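Local atomic coordinates of arginase (Trypanosoma brucei brucei, PDB entry 4RHJ), a protein that is of uncertain function, having an arginase-like fold but having evolved without the binuclear manganese cluster, although its family is generally assigned arginase and agmatinase activity. Residues A[185-199]-A[207-219]. Sequence-based numbering, arbitrary orientation.
Sequences LDKGLLKGVVSVGNR and KVRKLHKMFYMDM
Extended from CG to NE (chi2 173°, chi3 170°), Arg209 reaches from helix 203-211 to the amide of Asn198, while Met214, its CG wedged between backbone N and carbonyl carbon (chi1 86°), lays its sulfur alongside Val193. Arg209 NH2 donates to Asn198 OD1 at 2.9 Å; the oxygen lies in the guanidinium plane, although the donor is tilted from the amide carbonyl plane. The same NH2 forms a longer salt bridge, 3.3 Å from Asp218 OD1, met on the syn side of the carboxylate. A water accepts from Arg209 NE and donates to Asn198 OD1, a second link between the two side chains, and the Tyr216 ring carbon CG sits over one guanidinium face. With ND2 donating to Ser169 O, the Asn198 amide is gripped at both ends, which should limit its rotation; Asp218 OD2 is hydrogen-bonded to Tyr75 OH of the second subunit. At the other end, Leu185 CD2 stands over the His212 ring, 4.0 Å from its centroid, and Leu185 CD1 meets Met214 CE at 3.5 Å. Met214 SD packs 3.6 Å from Val193 CG1. Met217, bent at chi2 and chi3, folds its CE tightly against Val194 CG1 (3.4 Å). The backbones pair in parallel: Phe215 N to Val193 O, Ser195 N to Phe215 O, Met217 N to Ser195 O and Gly197 N to Met217 O, the last bond lying just past the end of strand 190-196. Strand 190-196, helix 203-211 and strand 215-217 thus form a beta-alpha-beta unit at one edge of the chain's parallel sheet, the central sheet of the arginase-deacetylase fold.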
loop_
_atom_site.group_PDB
_atom_site.type_symbol
_atom_site.label_atom_id
_atom_site.label_comp_id
_atom_site.label_asym_id
_atom_site.label_seq_id
_atom_site.Cartn_x
_atom_site.Cartn_y
_atom_site.Cartn_z
ATOM N N LEU A 185 -32.206 -9.245 -2.531
ATOM C CA LEU A 185 -32.490 -10.348 -1.619
ATOM C C LEU A 185 -33.968 -10.448 -1.291
ATOM O O LEU A 185 -34.574 -11.508 -1.435
ATOM C CB LEU A 185 -31.683 -10.191 -0.331
ATOM C CG LEU A 185 -30.214 -10.549 -0.507
ATOM C CD1 LEU A 185 -29.439 -10.183 0.728
ATOM C CD2 LEU A 185 -30.082 -12.028 -0.808
ATOM N N ASP A 186 -34.547 -9.332 -0.863
ATOM C CA ASP A 186 -35.934 -9.321 -0.440
ATOM C C ASP A 186 -36.888 -9.548 -1.596
ATOM O O ASP A 186 -38.040 -9.925 -1.387
ATOM C CB ASP A 186 -36.262 -8.008 0.252
ATOM C CG ASP A 186 -35.730 -7.955 1.660
ATOM O OD1 ASP A 186 -34.734 -7.246 1.894
ATOM O OD2 ASP A 186 -36.302 -8.636 2.531
ATOM N N LYS A 187 -36.409 -9.316 -2.813
ATOM C CA LYS A 187 -37.214 -9.548 -4.006
ATOM C C LYS A 187 -37.077 -10.996 -4.461
ATOM O O LYS A 187 -37.697 -11.411 -5.441
ATOM C CB LYS A 187 -36.816 -8.585 -5.128
ATOM C CG LYS A 187 -37.724 -7.351 -5.216
ATOM C CD LYS A 187 -37.391 -6.456 -6.406
ATOM C CE LYS A 187 -38.595 -5.591 -6.813
ATOM N NZ LYS A 187 -39.670 -6.370 -7.516
ATOM N N GLY A 188 -36.272 -11.762 -3.730
ATOM C CA GLY A 188 -36.036 -13.158 -4.041
ATOM C C GLY A 188 -35.559 -13.357 -5.459
ATOM O O GLY A 188 -35.895 -14.343 -6.108
ATOM N N LEU A 189 -34.791 -12.396 -5.951
ATOM C CA LEU A 189 -34.159 -12.499 -7.257
ATOM C C LEU A 189 -32.824 -13.196 -7.064
ATOM O O LEU A 189 -32.299 -13.847 -7.956
ATOM C CB LEU A 189 -33.976 -11.112 -7.889
ATOM C CG LEU A 189 -35.242 -10.266 -8.108
ATOM C CD1 LEU A 189 -34.892 -8.928 -8.720
ATOM C CD2 LEU A 189 -36.254 -10.984 -8.985
ATOM N N LEU A 190 -32.307 -13.071 -5.850
ATOM C CA LEU A 190 -31.001 -13.590 -5.496
ATOM C C LEU A 190 -31.098 -14.958 -4.848
ATOM O O LEU A 190 -31.665 -15.101 -3.766
ATOM C CB LEU A 190 -30.297 -12.616 -4.557
ATOM C CG LEU A 190 -29.170 -11.816 -5.192
ATOM C CD1 LEU A 190 -29.500 -11.489 -6.638
ATOM C CD2 LEU A 190 -28.879 -10.558 -4.391
ATOM N N LYS A 191 -30.534 -15.962 -5.509
ATOM C CA LYS A 191 -30.494 -17.302 -4.937
ATOM C C LYS A 191 -29.271 -17.446 -4.017
ATOM O O LYS A 191 -29.028 -18.514 -3.455
ATOM C CB LYS A 191 -30.473 -18.361 -6.043
ATOM C CG LYS A 191 -31.347 -19.586 -5.775
ATOM C CD LYS A 191 -32.828 -19.316 -6.059
ATOM C CE LYS A 191 -33.641 -20.614 -6.024
ATOM N NZ LYS A 191 -35.100 -20.445 -6.323
ATOM N N GLY A 192 -28.506 -16.362 -3.867
ATOM C CA GLY A 192 -27.359 -16.354 -2.972
ATOM C C GLY A 192 -26.472 -15.123 -3.066
ATOM O O GLY A 192 -26.359 -14.529 -4.130
ATOM N N VAL A 193 -25.852 -14.753 -1.946
ATOM C CA VAL A 193 -24.882 -13.659 -1.906
ATOM C C VAL A 193 -23.555 -14.072 -1.277
ATOM O O VAL A 193 -23.504 -14.525 -0.142
ATOM C CB VAL A 193 -25.414 -12.440 -1.121
ATOM C CG1 VAL A 193 -24.335 -11.364 -1.004
ATOM C CG2 VAL A 193 -26.659 -11.870 -1.783
ATOM N N VAL A 194 -22.482 -13.895 -2.036
ATOM C CA VAL A 194 -21.132 -14.073 -1.541
ATOM C C VAL A 194 -20.499 -12.703 -1.286
ATOM O O VAL A 194 -20.183 -11.971 -2.220
ATOM C CB VAL A 194 -20.278 -14.880 -2.544
ATOM C CG1 VAL A 194 -19.003 -15.334 -1.913
ATOM C CG2 VAL A 194 -21.053 -16.096 -3.057
ATOM N N SER A 195 -20.342 -12.342 -0.020
ATOM C CA SER A 195 -19.768 -11.045 0.329
ATOM C C SER A 195 -18.327 -11.160 0.787
ATOM O O SER A 195 -18.034 -11.782 1.801
ATOM C CB SER A 195 -20.601 -10.376 1.408
ATOM O OG SER A 195 -21.756 -9.795 0.832
ATOM N N VAL A 196 -17.426 -10.530 0.047
ATOM C CA VAL A 196 -15.995 -10.697 0.281
ATOM C C VAL A 196 -15.338 -9.378 0.719
ATOM O O VAL A 196 -15.650 -8.319 0.192
ATOM C CB VAL A 196 -15.290 -11.253 -0.996
ATOM C CG1 VAL A 196 -13.813 -11.533 -0.739
ATOM C CG2 VAL A 196 -15.987 -12.521 -1.498
ATOM N N GLY A 197 -14.440 -9.441 1.697
ATOM C CA GLY A 197 -13.697 -8.265 2.104
ATOM C C GLY A 197 -14.308 -7.390 3.184
ATOM O O GLY A 197 -13.667 -6.440 3.605
ATOM N N ASN A 198 -15.516 -7.709 3.646
ATOM C CA ASN A 198 -16.197 -6.917 4.677
ATOM C C ASN A 198 -15.325 -6.663 5.913
ATOM O O ASN A 198 -14.687 -7.582 6.417
ATOM C CB ASN A 198 -17.497 -7.610 5.113
ATOM C CG ASN A 198 -18.633 -7.428 4.129
ATOM O OD1 ASN A 198 -19.784 -7.663 4.471
ATOM N ND2 ASN A 198 -18.320 -7.017 2.906
ATOM N N ARG A 199 -15.286 -5.423 6.400
ATOM C CA ARG A 199 -14.595 -5.144 7.667
ATOM C C ARG A 199 -15.285 -4.089 8.533
ATOM O O ARG A 199 -14.787 -3.731 9.588
ATOM C CB ARG A 199 -13.131 -4.743 7.417
ATOM C CG ARG A 199 -12.905 -3.614 6.424
ATOM C CD ARG A 199 -11.437 -3.545 5.968
ATOM N NE ARG A 199 -11.212 -2.420 5.066
ATOM C CZ ARG A 199 -11.417 -2.449 3.755
ATOM N NH1 ARG A 199 -11.811 -3.563 3.163
ATOM N NH2 ARG A 199 -11.195 -1.353 3.040
ATOM N N LYS A 207 -27.439 -9.711 11.514
ATOM C CA LYS A 207 -28.744 -10.330 11.691
ATOM C C LYS A 207 -29.315 -10.655 10.317
ATOM O O LYS A 207 -29.825 -11.750 10.096
ATOM C CB LYS A 207 -29.695 -9.442 12.505
ATOM C CG LYS A 207 -29.947 -8.051 11.957
ATOM C CD LYS A 207 -30.934 -7.274 12.821
ATOM C CE LYS A 207 -30.253 -6.530 13.957
ATOM N NZ LYS A 207 -29.540 -7.412 14.921
ATOM N N VAL A 208 -29.173 -9.719 9.386
ATOM C CA VAL A 208 -29.665 -9.900 8.026
ATOM C C VAL A 208 -28.859 -10.978 7.300
ATOM O O VAL A 208 -29.295 -11.507 6.276
ATOM C CB VAL A 208 -29.612 -8.579 7.220
ATOM C CG1 VAL A 208 -28.339 -8.497 6.440
ATOM C CG2 VAL A 208 -30.782 -8.474 6.272
ATOM N N ARG A 209 -27.686 -11.305 7.835
ATOM C CA ARG A 209 -26.829 -12.327 7.237
ATOM C C ARG A 209 -27.350 -13.741 7.475
ATOM O O ARG A 209 -27.633 -14.462 6.523
ATOM C CB ARG A 209 -25.402 -12.216 7.773
ATOM C CG ARG A 209 -24.518 -11.217 7.040
ATOM C CD ARG A 209 -23.194 -11.091 7.773
ATOM N NE ARG A 209 -22.185 -10.346 7.032
ATOM C CZ ARG A 209 -20.899 -10.302 7.368
ATOM N NH1 ARG A 209 -20.462 -10.970 8.427
ATOM N NH2 ARG A 209 -20.045 -9.597 6.641
ATOM N N LYS A 210 -27.472 -14.150 8.734
ATOM C CA LYS A 210 -27.894 -15.519 9.018
ATOM C C LYS A 210 -29.391 -15.706 8.780
ATOM O O LYS A 210 -29.912 -16.817 8.879
ATOM C CB LYS A 210 -27.533 -15.909 10.452
ATOM C CG LYS A 210 -28.569 -15.529 11.500
ATOM C CD LYS A 210 -28.138 -16.006 12.879
ATOM C CE LYS A 210 -27.793 -17.483 12.870
ATOM N NZ LYS A 210 -27.268 -17.939 14.180
ATOM N N LEU A 211 -30.077 -14.611 8.468
ATOM C CA LEU A 211 -31.505 -14.649 8.178
ATOM C C LEU A 211 -31.747 -14.842 6.687
ATOM O O LEU A 211 -32.791 -15.363 6.287
ATOM C CB LEU A 211 -32.195 -13.378 8.670
ATOM C CG LEU A 211 -33.016 -13.521 9.952
ATOM C CD1 LEU A 211 -33.050 -12.210 10.718
ATOM C CD2 LEU A 211 -34.427 -13.982 9.611
ATOM N N HIS A 212 -30.781 -14.427 5.868
ATOM C CA HIS A 212 -30.849 -14.690 4.438
ATOM C C HIS A 212 -29.715 -15.599 3.973
ATOM O O HIS A 212 -29.359 -15.612 2.793
ATOM C CB HIS A 212 -30.854 -13.390 3.640
ATOM C CG HIS A 212 -31.919 -13.353 2.591
ATOM N ND1 HIS A 212 -32.782 -12.289 2.438
ATOM C CD2 HIS A 212 -32.281 -14.267 1.658
ATOM C CE1 HIS A 212 -33.618 -12.542 1.446
ATOM N NE2 HIS A 212 -33.336 -13.736 0.957
ATOM N N LYS A 213 -29.163 -16.345 4.928
ATOM C CA LYS A 213 -28.274 -17.481 4.683
ATOM C C LYS A 213 -27.230 -17.259 3.586
ATOM O O LYS A 213 -26.958 -18.160 2.790
ATOM C CB LYS A 213 -29.119 -18.718 4.358
ATOM C CG LYS A 213 -30.073 -19.124 5.491
ATOM C CD LYS A 213 -31.093 -20.174 5.043
ATOM C CE LYS A 213 -32.165 -20.409 6.093
ATOM N NZ LYS A 213 -32.879 -19.149 6.443
ATOM N N MET A 214 -26.648 -16.061 3.557
ATOM C CA MET A 214 -25.630 -15.723 2.572
ATOM C C MET A 214 -24.260 -16.060 3.119
ATOM O O MET A 214 -24.078 -16.189 4.327
ATOM C CB MET A 214 -25.705 -14.243 2.190
ATOM C CG MET A 214 -24.944 -13.291 3.090
ATOM S SD MET A 214 -25.064 -11.603 2.480
ATOM C CE MET A 214 -26.794 -11.269 2.804
ATOM N N PHE A 215 -23.293 -16.221 2.229
ATOM C CA PHE A 215 -21.940 -16.543 2.661
ATOM C C PHE A 215 -21.068 -15.294 2.644
ATOM O O PHE A 215 -21.298 -14.354 1.882
ATOM C CB PHE A 215 -21.329 -17.647 1.790
ATOM C CG PHE A 215 -20.182 -18.366 2.444
ATOM C CD1 PHE A 215 -20.326 -18.913 3.711
ATOM C CD2 PHE A 215 -18.968 -18.508 1.796
ATOM C CE1 PHE A 215 -19.278 -19.573 4.318
ATOM C CE2 PHE A 215 -17.910 -19.173 2.406
ATOM C CZ PHE A 215 -18.068 -19.703 3.666
ATOM N N TYR A 216 -20.073 -15.281 3.515
ATOM C CA TYR A 216 -19.232 -14.114 3.656
ATOM C C TYR A 216 -17.807 -14.493 4.043
ATOM O O TYR A 216 -17.555 -15.574 4.575
ATOM C CB TYR A 216 -19.836 -13.140 4.677
ATOM C CG TYR A 216 -20.552 -13.798 5.838
ATOM C CD1 TYR A 216 -19.908 -14.000 7.051
ATOM C CD2 TYR A 216 -21.887 -14.191 5.730
ATOM C CE1 TYR A 216 -20.568 -14.585 8.118
ATOM C CE2 TYR A 216 -22.548 -14.779 6.785
ATOM C CZ TYR A 216 -21.886 -14.971 7.975
ATOM O OH TYR A 216 -22.555 -15.554 9.025
ATOM N N MET A 217 -16.880 -13.592 3.729
ATOM C CA MET A 217 -15.475 -13.728 4.072
ATOM C C MET A 217 -14.896 -12.365 4.383
ATOM O O MET A 217 -14.427 -11.679 3.489
ATOM C CB MET A 217 -14.678 -14.376 2.937
ATOM C CG MET A 217 -15.014 -15.830 2.658
ATOM S SD MET A 217 -15.510 -16.131 0.946
ATOM C CE MET A 217 -17.157 -15.445 0.951
ATOM N N ASP A 218 -14.934 -11.985 5.657
ATOM C CA ASP A 218 -14.328 -10.746 6.134
ATOM C C ASP A 218 -12.807 -10.885 6.084
ATOM O O ASP A 218 -12.304 -11.987 6.010
ATOM C CB ASP A 218 -14.806 -10.430 7.554
ATOM C CG ASP A 218 -16.325 -10.340 7.656
ATOM O OD1 ASP A 218 -17.014 -10.823 6.739
ATOM O OD2 ASP A 218 -16.830 -9.796 8.657
ATOM N N MET A 219 -12.084 -9.773 6.114
ATOM C CA MET A 219 -10.622 -9.802 5.995
ATOM C C MET A 219 -9.918 -10.737 6.995
ATOM O O MET A 219 -9.897 -10.520 8.214
ATOM C CB MET A 219 -10.069 -8.386 6.134
ATOM C CG MET A 219 -10.581 -7.427 5.088
ATOM S SD MET A 219 -9.925 -7.702 3.429
ATOM C CE MET A 219 -8.165 -7.634 3.736
HETATM O O HOH W 1 -21.974 -9.438 4.068
#